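PDB 3H75: periplasmic sugar-binding domain protein from Pseudomonas fluorescens Pf-5, which probably binds a carbohydrate in the periplasm, as a two-domain member of the bacterial solute-binding protein 2 family. Local coordinates for residues W114-G126 with G286-L298. Sequence-based numbering, arbitrary orientation.
Sequences WIGSMVGDDEEAG and GGPDWQLSLFQAL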
ATOM      1  N   TRP A 114     -17.247  15.570 -11.122  1.00 28.55           N
ATOM      2  CA  TRP A 114     -16.060  14.877 -11.615  1.00 27.89           C
ATOM      3  C   TRP A 114     -15.556  13.869 -10.592  1.00 27.22           C
ATOM      4  O   TRP A 114     -15.469  14.167  -9.399  1.00 27.51           O
ATOM      5  CB  TRP A 114     -14.941  15.879 -11.915  1.00 28.05           C
ATOM      6  CG  TRP A 114     -13.696  15.252 -12.496  1.00 27.90           C
ATOM      7  CD1 TRP A 114     -13.469  14.935 -13.806  1.00 26.98           C
ATOM      8  CD2 TRP A 114     -12.513  14.865 -11.782  1.00 27.20           C
ATOM      9  NE1 TRP A 114     -12.219  14.379 -13.953  1.00 28.09           N
ATOM     10  CE2 TRP A 114     -11.612  14.321 -12.726  1.00 27.06           C
ATOM     11  CE3 TRP A 114     -12.127  14.921 -10.435  1.00 26.30           C
ATOM     12  CZ2 TRP A 114     -10.346  13.841 -12.367  1.00 26.59           C
ATOM     13  CZ3 TRP A 114     -10.868  14.443 -10.078  1.00 26.09           C
ATOM     14  CH2 TRP A 114      -9.994  13.909 -11.042  1.00 24.69           C
ATOM     15  N   ILE A 115     -15.221  12.675 -11.068  1.00 25.54           N
ATOM     16  CA  ILE A 115     -14.706  11.620 -10.206  1.00 24.68           C
ATOM     17  C   ILE A 115     -13.575  10.893 -10.923  1.00 23.08           C
ATOM     18  O   ILE A 115     -13.761  10.366 -12.016  1.00 25.15           O
ATOM     19  CB  ILE A 115     -15.798  10.591  -9.848  1.00 25.72           C
ATOM     20  CG1 ILE A 115     -16.943  11.280  -9.102  1.00 26.90           C
ATOM     21  CG2 ILE A 115     -15.204   9.489  -8.982  1.00 25.95           C
ATOM     22  CD1 ILE A 115     -18.129  10.376  -8.829  1.00 29.74           C
ATOM     23  N   GLY A 116     -12.400  10.875 -10.303  1.00 19.30           N
ATOM     24  CA  GLY A 116     -11.261  10.197 -10.893  1.00 15.60           C
ATOM     25  C   GLY A 116     -10.738   9.172  -9.906  1.00 14.06           C
ATOM     26  O   GLY A 116     -11.264   9.060  -8.801  1.00 12.68           O
ATOM     27  N   SER A 117      -9.718   8.416 -10.301  1.00 13.00           N
ATOM     28  CA  SER A 117      -9.140   7.411  -9.418  1.00 12.92           C
ATOM     29  C   SER A 117      -7.675   7.170  -9.746  1.00 12.57           C
ATOM     30  O   SER A 117      -7.191   7.547 -10.815  1.00 12.32           O
ATOM     31  CB  SER A 117      -9.914   6.089  -9.521  1.00 12.50           C
ATOM     32  OG  SER A 117      -9.762   5.485 -10.798  1.00 11.67           O
HETATM   33  N   MSE A 118      -6.968   6.543  -8.814  1.00  9.84           N
HETATM   34  CA  MSE A 118      -5.557   6.238  -9.006  1.00  9.61           C
HETATM   35  C   MSE A 118      -5.242   5.008  -8.181  1.00 10.48           C
HETATM   36  O   MSE A 118      -5.491   4.988  -6.976  1.00 10.30           O
HETATM   37  CB  MSE A 118      -4.686   7.400  -8.541  1.00  9.57           C
HETATM   38  CG  MSE A 118      -3.200   7.131  -8.710  1.00 10.29           C
HETATM   39 SE   MSE A 118      -2.126   8.665  -8.300  1.00 18.21          SE
HETATM   40  CE  MSE A 118      -2.279   9.606  -9.989  1.00 10.70           C
ATOM     41  N   VAL A 119      -4.692   3.987  -8.827  1.00 10.96           N
ATOM     42  CA  VAL A 119      -4.376   2.750  -8.133  1.00 11.00           C
ATOM     43  C   VAL A 119      -2.972   2.255  -8.424  1.00 11.15           C
ATOM     44  O   VAL A 119      -2.363   2.626  -9.431  1.00 10.47           O
ATOM     45  CB  VAL A 119      -5.360   1.634  -8.533  1.00 13.11           C
ATOM     46  CG1 VAL A 119      -6.788   2.100  -8.306  1.00 12.30           C
ATOM     47  CG2 VAL A 119      -5.144   1.244  -9.992  1.00 13.10           C
ATOM     48  N   GLY A 120      -2.473   1.407  -7.531  1.00 10.58           N
ATOM     49  CA  GLY A 120      -1.156   0.830  -7.696  1.00 13.13           C
ATOM     50  C   GLY A 120      -1.284  -0.591  -8.210  1.00 13.48           C
ATOM     51  O   GLY A 120      -2.263  -0.924  -8.883  1.00 15.66           O
ATOM     52  N   ASP A 121      -0.307  -1.437  -7.897  1.00 11.24           N
ATOM     53  CA  ASP A 121      -0.341  -2.818  -8.365  1.00 10.66           C
ATOM     54  C   ASP A 121      -0.214  -3.843  -7.238  1.00 10.21           C
ATOM     55  O   ASP A 121       0.752  -4.609  -7.174  1.00  9.77           O
ATOM     56  CB  ASP A 121       0.739  -3.035  -9.446  1.00 12.82           C
ATOM     57  CG  ASP A 121       2.148  -2.670  -8.981  1.00 13.12           C
ATOM     58  OD1 ASP A 121       2.306  -1.855  -8.045  1.00 13.61           O
ATOM     59  OD2 ASP A 121       3.113  -3.194  -9.583  1.00 14.28           O
ATOM     60  N   ASP A 122      -1.218  -3.857  -6.362  1.00  9.39           N
ATOM     61  CA  ASP A 122      -1.251  -4.777  -5.225  1.00  9.57           C
ATOM     62  C   ASP A 122      -1.196  -6.250  -5.627  1.00  9.06           C
ATOM     63  O   ASP A 122      -0.521  -7.049  -4.978  1.00  8.04           O
ATOM     64  CB  ASP A 122      -2.510  -4.543  -4.374  1.00 11.14           C
ATOM     65  CG  ASP A 122      -2.393  -3.331  -3.456  1.00 14.62           C
ATOM     66  OD1 ASP A 122      -1.437  -3.272  -2.661  1.00 16.55           O
ATOM     67  OD2 ASP A 122      -3.267  -2.442  -3.522  1.00 20.67           O
ATOM     68  N   GLU A 123      -1.915  -6.629  -6.679  1.00  8.32           N
ATOM     69  CA  GLU A 123      -1.912  -8.026  -7.102  1.00  9.54           C
ATOM     70  C   GLU A 123      -0.498  -8.471  -7.471  1.00  9.66           C
ATOM     71  O   GLU A 123      -0.058  -9.552  -7.075  1.00  8.94           O
ATOM     72  CB  GLU A 123      -2.853  -8.234  -8.290  1.00 10.08           C
ATOM     73  CG  GLU A 123      -3.153  -9.697  -8.585  1.00 13.14           C
ATOM     74  CD  GLU A 123      -4.143  -9.871  -9.722  1.00 17.27           C
ATOM     75  OE1 GLU A 123      -5.139  -9.119  -9.757  1.00 19.31           O
ATOM     76  OE2 GLU A 123      -3.933 -10.762 -10.571  1.00 19.07           O
ATOM     77  N   GLU A 124       0.217  -7.636  -8.220  1.00 10.16           N
ATOM     78  CA  GLU A 124       1.581  -7.968  -8.614  1.00 11.28           C
ATOM     79  C   GLU A 124       2.448  -8.160  -7.372  1.00 11.41           C
ATOM     80  O   GLU A 124       3.269  -9.072  -7.317  1.00 10.52           O
ATOM     81  CB  GLU A 124       2.177  -6.860  -9.488  1.00 14.14           C
ATOM     82  CG  GLU A 124       3.640  -7.092  -9.870  1.00 18.82           C
ATOM     83  CD  GLU A 124       3.837  -8.232 -10.857  1.00 20.54           C
ATOM     84  OE1 GLU A 124       2.924  -9.072 -11.016  1.00 24.21           O
ATOM     85  OE2 GLU A 124       4.921  -8.294 -11.473  1.00 25.36           O
ATOM     86  N   ALA A 125       2.258  -7.309  -6.370  1.00  8.74           N
ATOM     87  CA  ALA A 125       3.043  -7.413  -5.141  1.00  9.57           C
ATOM     88  C   ALA A 125       2.821  -8.756  -4.443  1.00  8.21           C
ATOM     89  O   ALA A 125       3.776  -9.394  -3.978  1.00  8.80           O
ATOM     90  CB  ALA A 125       2.701  -6.267  -4.202  1.00 10.97           C
ATOM     91  N   GLY A 126       1.565  -9.187  -4.368  1.00  6.50           N
ATOM     92  CA  GLY A 126       1.250 -10.451  -3.722  1.00  6.09           C
ATOM     93  C   GLY A 126       1.839 -11.622  -4.483  1.00  5.75           C
ATOM     94  O   GLY A 126       2.344 -12.583  -3.905  1.00  6.40           O
ATOM     95  N   GLY A 286      -3.066  10.255 -18.924  1.00 30.37           N
ATOM     96  CA  GLY A 286      -3.462   9.033 -18.245  1.00 31.89           C
ATOM     97  C   GLY A 286      -4.723   9.022 -17.397  1.00 31.80           C
ATOM     98  O   GLY A 286      -5.105   7.966 -16.894  1.00 33.68           O
ATOM     99  N   GLY A 287      -5.372  10.170 -17.230  1.00 32.04           N
ATOM    100  CA  GLY A 287      -6.577  10.221 -16.417  1.00 31.38           C
ATOM    101  C   GLY A 287      -7.852   9.812 -17.137  1.00 31.23           C
ATOM    102  O   GLY A 287      -7.819   9.475 -18.323  1.00 31.61           O
ATOM    103  N   PRO A 288      -9.002   9.833 -16.439  1.00 29.41           N
ATOM    104  CA  PRO A 288      -9.114  10.220 -15.030  1.00 28.07           C
ATOM    105  C   PRO A 288      -8.864   9.059 -14.068  1.00 25.96           C
ATOM    106  O   PRO A 288      -8.861   9.247 -12.853  1.00 25.40           O
ATOM    107  CB  PRO A 288     -10.538  10.742 -14.938  1.00 28.30           C
ATOM    108  CG  PRO A 288     -11.264   9.802 -15.835  1.00 29.35           C
ATOM    109  CD  PRO A 288     -10.340   9.699 -17.045  1.00 30.34           C
ATOM    110  N   ASP A 289      -8.666   7.863 -14.618  1.00 23.78           N
ATOM    111  CA  ASP A 289      -8.417   6.676 -13.805  1.00 22.78           C
ATOM    112  C   ASP A 289      -7.019   6.127 -14.060  1.00 20.47           C
ATOM    113  O   ASP A 289      -6.816   5.280 -14.932  1.00 22.39           O
ATOM    114  CB  ASP A 289      -9.460   5.598 -14.105  1.00 24.20           C
ATOM    115  CG  ASP A 289     -10.875   6.072 -13.843  1.00 26.04           C
ATOM    116  OD1 ASP A 289     -11.146   6.547 -12.721  1.00 24.96           O
ATOM    117  OD2 ASP A 289     -11.717   5.969 -14.760  1.00 28.48           O
ATOM    118  N   TRP A 290      -6.062   6.618 -13.283  1.00 17.55           N
ATOM    119  CA  TRP A 290      -4.671   6.210 -13.405  1.00 15.48           C
ATOM    120  C   TRP A 290      -4.392   4.825 -12.838  1.00 16.00           C
ATOM    121  O   TRP A 290      -4.878   4.467 -11.765  1.00 14.13           O
ATOM    122  CB  TRP A 290      -3.777   7.226 -12.696  1.00 16.42           C
ATOM    123  CG  TRP A 290      -3.593   8.512 -13.445  1.00 17.07           C
ATOM    124  CD1 TRP A 290      -2.622   8.791 -14.361  1.00 18.15           C
ATOM    125  CD2 TRP A 290      -4.394   9.695 -13.335  1.00 18.06           C
ATOM    126  NE1 TRP A 290      -2.763  10.076 -14.828  1.00 18.53           N
ATOM    127  CE2 TRP A 290      -3.844  10.655 -14.213  1.00 19.33           C
ATOM    128  CE3 TRP A 290      -5.522  10.041 -12.577  1.00 18.04           C
ATOM    129  CZ2 TRP A 290      -4.384  11.941 -14.357  1.00 19.83           C
ATOM    130  CZ3 TRP A 290      -6.059  11.317 -12.720  1.00 19.10           C
ATOM    131  CH2 TRP A 290      -5.488  12.251 -13.603  1.00 20.35           C
ATOM    132  N   GLN A 291      -3.602   4.049 -13.575  1.00 16.13           N
ATOM    133  CA  GLN A 291      -3.200   2.709 -13.160  1.00 17.86           C
ATOM    134  C   GLN A 291      -1.676   2.760 -13.120  1.00 17.81           C
ATOM    135  O   GLN A 291      -1.024   2.895 -14.158  1.00 18.30           O
ATOM    136  CB  GLN A 291      -3.677   1.665 -14.171  1.00 19.83           C
ATOM    137  CG  GLN A 291      -5.190   1.625 -14.341  1.00 24.48           C
ATOM    138  CD  GLN A 291      -5.643   0.596 -15.365  1.00 28.14           C
ATOM    139  OE1 GLN A 291      -5.399  -0.602 -15.214  1.00 31.37           O
ATOM    140  NE2 GLN A 291      -6.307   1.063 -16.416  1.00 30.25           N
ATOM    141  N   LEU A 292      -1.110   2.659 -11.923  1.00 15.90           N
ATOM    142  CA  LEU A 292       0.335   2.743 -11.764  1.00 15.02           C
ATOM    143  C   LEU A 292       0.983   1.467 -11.250  1.00 15.94           C
ATOM    144  O   LEU A 292       0.349   0.657 -10.578  1.00 15.60           O
ATOM    145  CB  LEU A 292       0.686   3.879 -10.798  1.00 13.70           C
ATOM    146  CG  LEU A 292       0.013   5.245 -10.980  1.00 13.43           C
ATOM    147  CD1 LEU A 292       0.468   6.186  -9.877  1.00 11.32           C
ATOM    148  CD2 LEU A 292       0.367   5.821 -12.340  1.00 13.74           C
ATOM    149  N   SER A 293       2.255   1.298 -11.593  1.00 16.35           N
ATOM    150  CA  SER A 293       3.044   0.169 -11.123  1.00 16.47           C
ATOM    151  C   SER A 293       4.022   0.841 -10.177  1.00 16.47           C
ATOM    152  O   SER A 293       4.990   1.461 -10.614  1.00 18.73           O
ATOM    153  CB  SER A 293       3.797  -0.498 -12.280  1.00 19.28           C
ATOM    154  OG  SER A 293       2.904  -1.199 -13.131  1.00 22.55           O
ATOM    155  N   LEU A 294       3.752   0.744  -8.879  1.00 13.65           N
ATOM    156  CA  LEU A 294       4.600   1.386  -7.885  1.00 12.24           C
ATOM    157  C   LEU A 294       5.447   0.426  -7.060  1.00 12.47           C
ATOM    158  O   LEU A 294       6.529   0.796  -6.596  1.00 13.74           O
ATOM    159  CB  LEU A 294       3.743   2.231  -6.936  1.00 12.53           C
ATOM    160  CG  LEU A 294       2.922   3.360  -7.565  1.00 11.55           C
ATOM    161  CD1 LEU A 294       2.065   4.013  -6.497  1.00 12.45           C
ATOM    162  CD2 LEU A 294       3.854   4.390  -8.201  1.00 12.97           C
ATOM    163  N   PHE A 295       4.969  -0.801  -6.880  1.00 10.72           N
ATOM    164  CA  PHE A 295       5.702  -1.767  -6.071  1.00 11.69           C
ATOM    165  C   PHE A 295       7.000  -2.270  -6.669  1.00 12.53           C
ATOM    166  O   PHE A 295       7.099  -2.520  -7.869  1.00 14.54           O
ATOM    167  CB  PHE A 295       4.821  -2.974  -5.741  1.00 12.65           C
ATOM    168  CG  PHE A 295       3.847  -2.728  -4.631  1.00 12.27           C
ATOM    169  CD1 PHE A 295       4.294  -2.418  -3.351  1.00 12.66           C
ATOM    170  CD2 PHE A 295       2.481  -2.819  -4.859  1.00 12.78           C
ATOM    171  CE1 PHE A 295       3.388  -2.204  -2.310  1.00 12.76           C
ATOM    172  CE2 PHE A 295       1.567  -2.607  -3.825  1.00 13.94           C
ATOM    173  CZ  PHE A 295       2.024  -2.298  -2.548  1.00 14.23           C
ATOM    174  N   GLN A 296       7.992  -2.408  -5.799  1.00 11.25           N
ATOM    175  CA  GLN A 296       9.306  -2.918  -6.164  1.00 13.53           C
ATOM    176  C   GLN A 296       9.805  -3.753  -4.999  1.00 11.18           C
ATOM    177  O   GLN A 296       9.611  -3.387  -3.840  1.00 10.03           O
ATOM    178  CB  GLN A 296      10.307  -1.784  -6.392  1.00 14.79           C
ATOM    179  CG  GLN A 296      10.153  -1.017  -7.686  1.00 20.25           C
ATOM    180  CD  GLN A 296      11.256   0.011  -7.864  1.00 24.35           C
ATOM    181  OE1 GLN A 296      12.440  -0.308  -7.729  1.00 27.10           O
ATOM    182  NE2 GLN A 296      10.876   1.247  -8.175  1.00 28.08           N
ATOM    183  N   ALA A 297      10.438  -4.878  -5.308  1.00 11.19           N
ATOM    184  CA  ALA A 297      11.017  -5.727  -4.275  1.00 11.20           C
ATOM    185  C   ALA A 297      12.350  -5.044  -3.974  1.00 12.22           C
ATOM    186  O   ALA A 297      13.314  -5.184  -4.729  1.00 12.32           O
ATOM    187  CB  ALA A 297      11.243  -7.129  -4.812  1.00 12.03           C
ATOM    188  N   LEU A 298      12.391  -4.294  -2.878  1.00 11.88           N
ATOM    189  CA  LEU A 298      13.573  -3.537  -2.492  1.00 12.30           C
ATOM    190  C   LEU A 298      14.873  -4.305  -2.369  1.00 12.35           C
ATOM    191  O   LEU A 298      14.899  -5.434  -1.895  1.00 13.46           O
ATOM    192  CB  LEU A 298      13.332  -2.825  -1.163  1.00 12.09           C
ATOM    193  CG  LEU A 298      12.236  -1.765  -1.081  1.00 11.94           C
ATOM    194  CD1 LEU A 298      12.158  -1.270   0.359  1.00 10.69           C
ATOM    195  CD2 LEU A 298      12.537  -0.614  -2.031  1.00 12.83           C
TER
HETATM  196  O   HOH W   1      -7.433   3.837 -11.478  1.00 17.65           O
HETATM  197  O   HOH W   2       5.649  -2.546  -9.936  1.00 18.42           O
HETATM  198  O   HOH W   3       2.713  -3.938 -12.267  1.00 23.47           O
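Phe-295, Trp-290 and Asp-121 bury the most surface where residues 114-126 meet 286-298, two neighbouring crossings between the lobes of a type I periplasmic-binding-protein fold. Strands 115-119 and 289-291 are the last two of one lobe's parallel sheet, their axes 6° apart. Beyond them, 122-126 opens a helix and 296-297 joins the other lobe's sheet, so the pair belongs to the hinge.

Parallel pairing is established by the alternating bonds of Ser-117 N to Pro-288 O, Trp-290 N to Ser-117 O, Val-119 N to Trp-290 O and Leu-292 N to Val-119 O, the last 2.8 Å long. Ser-117 OG adds a 2.6 Å bond to Asp-289 OD1, which it meets on the anti side, somewhat out of the carboxylate plane. The indole of Trp-290 lies between Gly-286 and Gly-287 on one face and the methyl CE of Met-118, a selenomethionine, on the other, an off-centre CH-pi contact 4.2 Å from the five-membered ring's centroid. A bend at chi3 turns that methyl to the ring, while Met-118 SE lies 3.9 Å from Leu-292 CD1; Trp-290 NE1 bonds to Leu-285 O.

Past the strands, Asp-121 turns its carboxylate onto the backbone of residues 293-295, with chi1 of 56° placing CG between backbone N and carbonyl carbon. Its OD1 receives two amides: Phe-295 N at the syn lone pair, nearly straight at 172°, and Leu-294 N from above the carboxylate plane. Two waters donate to OD2, tying it to Phe-295 O and Ser-293 OG.

The Phe-295 ring is then set against the helix start. Asp-122 OD1, which is salt-bridged to Arg-163, approaches its edge at CE2, and Ala-125 CB sits over one face, 3.8 Å from the centroid of the Phe-295 ring.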